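Local coordinates for protein malate synthase (PDB 3OYZ) that catalyses the magnesium-dependent Claisen condensation of acetyl-CoA with glyoxylate and hydrolysis of the malyl-CoA intermediate to malate in the glyoxylate cycle, at residues R242-D247 and L254-L259. Residues are numbered along the deposited sequence; the frame is centred on the assembly and turned at random.
Sequences RERMTD and LGIWSL. With ACO (acetyl coenzyme *a), chain B; PYR (pyruvic acid), chain C.
I256 and M245 make the tight part of this contact, where helix 238-249 packs on strand 255-258, the last strand of the TIM barrel, at the end of its β-α-β crossover. The two side chains cross at about a right angle: CG2 of I256 lies 3.8 Å from SD of M245, and CD1 of I256 lies 3.8 Å from CG of M245, so the thioether arm touches both branches of the isoleucine. With CG1 anti to the backbone N (chi1 -171°), I256 sends CD1 on to the helix; A267 of helix 261-269 touches both side chains from outside the pair. On the looser, partly exposed side, R244 contributes only its aliphatic stem, CG at 4.1 Å from CD1 of I256. Its NH2 reaches past the contact to salt bridges with D229 and E190.

One residue along the strand, W257 serves the active site. The methyl CB of pyruvate sits over one face of the indole, 3.2 Å from CH2 and offset toward the rim, while NE1 is hydrogen-bonded to T16. With an alanine here, the pyruvate methyl would probably lose its aromatic floor, and T16 the indole N-H that bonds it. Beyond the strand, the backbone O of L259 faces acetyl-CoA, accepting bonds from N8P at 3.0 Å and from N6A at 3.1 Å, and a weak one from OAP. The chemistry thus divides along the strand: with no hydrogen bond between them, the two segments meet by apolar packing alone, while W257 and L259 farther along contribute to the ligand pockets.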
loop_
_atom_site.group_PDB
_atom_site.type_symbol
_atom_site.label_atom_id
_atom_site.label_comp_id
_atom_site.label_asym_id
_atom_site.label_seq_id
_atom_site.Cartn_x
_atom_site.Cartn_y
_atom_site.Cartn_z
ATOM N N ARG A 242 -8.546 3.943 20.915
ATOM C CA ARG A 242 -7.887 2.684 21.243
ATOM C C ARG A 242 -7.791 1.731 20.066
ATOM O O ARG A 242 -6.752 1.102 19.885
ATOM C CB ARG A 242 -8.576 1.883 22.374
ATOM C CG ARG A 242 -8.415 2.474 23.752
ATOM C CD ARG A 242 -9.409 1.792 24.699
ATOM N NE ARG A 242 -9.218 2.430 25.989
ATOM C CZ ARG A 242 -10.004 2.257 27.042
ATOM N NH1 ARG A 242 -11.036 1.429 26.947
ATOM N NH2 ARG A 242 -9.730 2.897 28.177
ATOM N N GLU A 243 -8.878 1.571 19.324
ATOM C CA GLU A 243 -8.890 0.684 18.150
ATOM C C GLU A 243 -7.882 1.171 17.058
ATOM O O GLU A 243 -7.248 0.343 16.387
ATOM C CB GLU A 243 -10.293 0.737 17.523
ATOM C CG GLU A 243 -11.310 -0.048 18.389
ATOM C CD GLU A 243 -12.742 0.059 17.861
ATOM O OE1 GLU A 243 -13.018 0.873 16.938
ATOM O OE2 GLU A 243 -13.614 -0.659 18.405
ATOM N N ARG A 244 -7.781 2.491 16.868
ATOM C CA ARG A 244 -6.814 3.057 15.903
ATOM C C ARG A 244 -5.390 2.733 16.365
ATOM O O ARG A 244 -4.533 2.304 15.577
ATOM C CB ARG A 244 -7.021 4.568 15.780
ATOM C CG ARG A 244 -5.936 5.226 14.922
ATOM C CD ARG A 244 -5.950 4.495 13.505
ATOM N NE ARG A 244 -5.248 5.399 12.608
ATOM C CZ ARG A 244 -5.820 6.196 11.727
ATOM N NH1 ARG A 244 -7.147 6.161 11.479
ATOM N NH2 ARG A 244 -5.009 7.043 11.131
ATOM N N MET A 245 -5.103 2.900 17.651
ATOM C CA MET A 245 -3.744 2.594 18.147
ATOM C C MET A 245 -3.380 1.141 17.962
ATOM O O MET A 245 -2.261 0.832 17.560
ATOM C CB MET A 245 -3.573 2.987 19.617
ATOM C CG MET A 245 -3.558 4.520 19.723
ATOM S SD MET A 245 -3.252 4.904 21.520
ATOM C CE MET A 245 -4.882 4.654 22.239
ATOM N N THR A 246 -4.334 0.246 18.222
ATOM C CA THR A 246 -4.112 -1.172 17.992
ATOM C C THR A 246 -3.874 -1.442 16.513
ATOM O O THR A 246 -2.969 -2.206 16.211
ATOM C CB THR A 246 -5.310 -2.000 18.458
ATOM O OG1 THR A 246 -5.430 -1.826 19.871
ATOM C CG2 THR A 246 -5.070 -3.444 18.130
ATOM N N ASP A 247 -4.687 -0.861 15.634
ATOM C CA ASP A 247 -4.443 -0.991 14.189
ATOM C C ASP A 247 -3.045 -0.463 13.768
ATOM O O ASP A 247 -2.322 -1.159 13.072
ATOM C CB ASP A 247 -5.529 -0.223 13.446
ATOM C CG ASP A 247 -5.666 -0.684 12.004
ATOM O OD1 ASP A 247 -6.217 -1.781 11.792
ATOM O OD2 ASP A 247 -5.209 -0.007 11.059
ATOM N N LEU A 254 4.144 2.762 16.436
ATOM C CA LEU A 254 3.823 2.495 17.858
ATOM C C LEU A 254 3.533 3.787 18.585
ATOM O O LEU A 254 3.209 3.757 19.776
ATOM C CB LEU A 254 4.986 1.755 18.530
ATOM C CG LEU A 254 5.440 0.438 17.895
ATOM C CD1 LEU A 254 6.595 -0.271 18.641
ATOM C CD2 LEU A 254 4.304 -0.579 17.604
ATOM N N GLY A 255 3.714 4.936 17.942
ATOM C CA GLY A 255 3.402 6.219 18.559
ATOM C C GLY A 255 2.209 6.882 17.920
ATOM O O GLY A 255 1.890 6.582 16.756
ATOM N N ILE A 256 1.558 7.806 18.619
ATOM C CA ILE A 256 0.392 8.448 18.032
ATOM C C ILE A 256 0.337 9.878 18.495
ATOM O O ILE A 256 0.843 10.170 19.558
ATOM C CB ILE A 256 -0.972 7.694 18.255
ATOM C CG1 ILE A 256 -2.113 8.320 17.430
ATOM C CG2 ILE A 256 -1.286 7.645 19.816
ATOM C CD1 ILE A 256 -3.365 7.428 17.264
ATOM N N TRP A 257 -0.250 10.768 17.702
ATOM C CA TRP A 257 -0.406 12.162 18.108
ATOM C C TRP A 257 -1.500 12.180 19.222
ATOM O O TRP A 257 -2.429 11.378 19.177
ATOM C CB TRP A 257 -0.958 12.922 16.923
ATOM C CG TRP A 257 -0.771 14.398 16.851
ATOM C CD1 TRP A 257 -1.304 15.373 17.706
ATOM C CD2 TRP A 257 -0.098 15.100 15.797
ATOM N NE1 TRP A 257 -0.894 16.617 17.269
ATOM C CE2 TRP A 257 -0.178 16.479 16.097
ATOM C CE3 TRP A 257 0.626 14.685 14.650
ATOM C CZ2 TRP A 257 0.410 17.447 15.277
ATOM C CZ3 TRP A 257 1.235 15.627 13.861
ATOM C CH2 TRP A 257 1.111 17.016 14.154
ATOM N N SER A 258 -1.341 13.063 20.204
ATOM C CA SER A 258 -2.340 13.276 21.269
ATOM C C SER A 258 -2.812 14.703 21.238
ATOM O O SER A 258 -1.986 15.585 21.052
ATOM C CB SER A 258 -1.693 12.975 22.615
ATOM O OG SER A 258 -1.717 11.584 22.681
ATOM N N LEU A 259 -4.120 14.961 21.306
ATOM C CA LEU A 259 -4.592 16.346 21.150
ATOM C C LEU A 259 -4.977 16.902 22.541
ATOM O O LEU A 259 -5.177 18.109 22.722
ATOM C CB LEU A 259 -5.794 16.437 20.192
ATOM C CG LEU A 259 -5.403 16.028 18.757
ATOM C CD1 LEU A 259 -6.622 15.990 17.904
ATOM C CD2 LEU A 259 -4.415 17.114 18.309
HETATM N N1A ACO B . -2.362 21.466 25.622
HETATM C C2A ACO B . -2.411 21.950 26.878
HETATM N N3A ACO B . -3.549 21.903 27.592
HETATM C C4A ACO B . -4.711 21.397 27.104
HETATM C C5A ACO B . -4.685 20.855 25.728
HETATM C C6A ACO B . -3.426 20.948 24.966
HETATM N N6A ACO B . -3.460 20.484 23.688
HETATM N N7A ACO B . -5.917 20.413 25.443
HETATM C C8A ACO B . -6.683 20.665 26.531
HETATM N N9A ACO B . -5.963 21.198 27.527
HETATM C C1B ACO B . -6.535 21.556 28.866
HETATM C C2B ACO B . -7.929 22.124 28.639
HETATM O O2B ACO B . -7.818 23.519 28.363
HETATM C C3B ACO B . -8.645 21.798 29.934
HETATM O O3B ACO B . -8.142 22.795 30.828
HETATM P P3B ACO B . -8.881 23.336 32.198
HETATM O O7A ACO B . -8.047 22.584 33.223
HETATM O O8A ACO B . -10.306 22.881 31.956
HETATM O O9A ACO B . -8.749 24.842 32.205
HETATM C C4B ACO B . -8.059 20.441 30.288
HETATM O O4B ACO B . -6.741 20.417 29.722
HETATM C C5B ACO B . -8.853 19.301 29.661
HETATM O O5B ACO B . -9.252 19.739 28.361
HETATM P P1A ACO B . -10.346 18.953 27.489
HETATM O O1A ACO B . -11.737 19.004 28.034
HETATM O O2A ACO B . -9.786 17.566 27.369
HETATM O O3A ACO B . -10.425 19.577 26.017
HETATM P P2A ACO B . -11.138 20.981 25.717
HETATM O O4A ACO B . -10.590 21.769 26.863
HETATM O O5A ACO B . -12.554 20.679 25.271
HETATM O O6A ACO B . -10.479 21.554 24.345
HETATM C CBP ACO B . -9.301 21.444 22.188
HETATM C CCP ACO B . -10.350 20.820 23.117
HETATM C CDP ACO B . -9.670 22.884 21.838
HETATM C CEP ACO B . -9.325 20.639 20.895
HETATM C CAP ACO B . -7.902 21.484 22.817
HETATM O OAP ACO B . -7.715 20.181 23.351
HETATM C C9P ACO B . -6.782 21.761 21.835
HETATM O O9P ACO B . -6.647 22.893 21.358
HETATM N N8P ACO B . -6.001 20.717 21.510
HETATM C C7P ACO B . -4.895 20.917 20.582
HETATM C C6P ACO B . -5.342 21.093 19.123
HETATM C C5P ACO B . -4.066 21.006 18.304
HETATM O O5P ACO B . -2.991 20.813 18.868
HETATM N N4P ACO B . -4.224 21.093 16.984
HETATM C C3P ACO B . -3.145 20.990 16.017
HETATM C C2P ACO B . -2.566 19.574 15.957
HETATM S S1P ACO B . -3.615 18.861 14.724
HETATM C C ACO B . -3.099 19.339 13.194
HETATM O O ACO B . -2.350 20.277 13.001
HETATM C CH3 ACO B . -3.657 18.577 12.032
HETATM C C PYR C . -2.322 17.407 10.010
HETATM O O PYR C . -2.272 18.132 8.959
HETATM O OXT PYR C . -2.963 16.294 10.064
HETATM C CA PYR C . -1.521 17.804 11.081
HETATM O O3 PYR C . -0.768 18.863 10.979
HETATM C CB PYR C . -1.458 16.976 12.310
#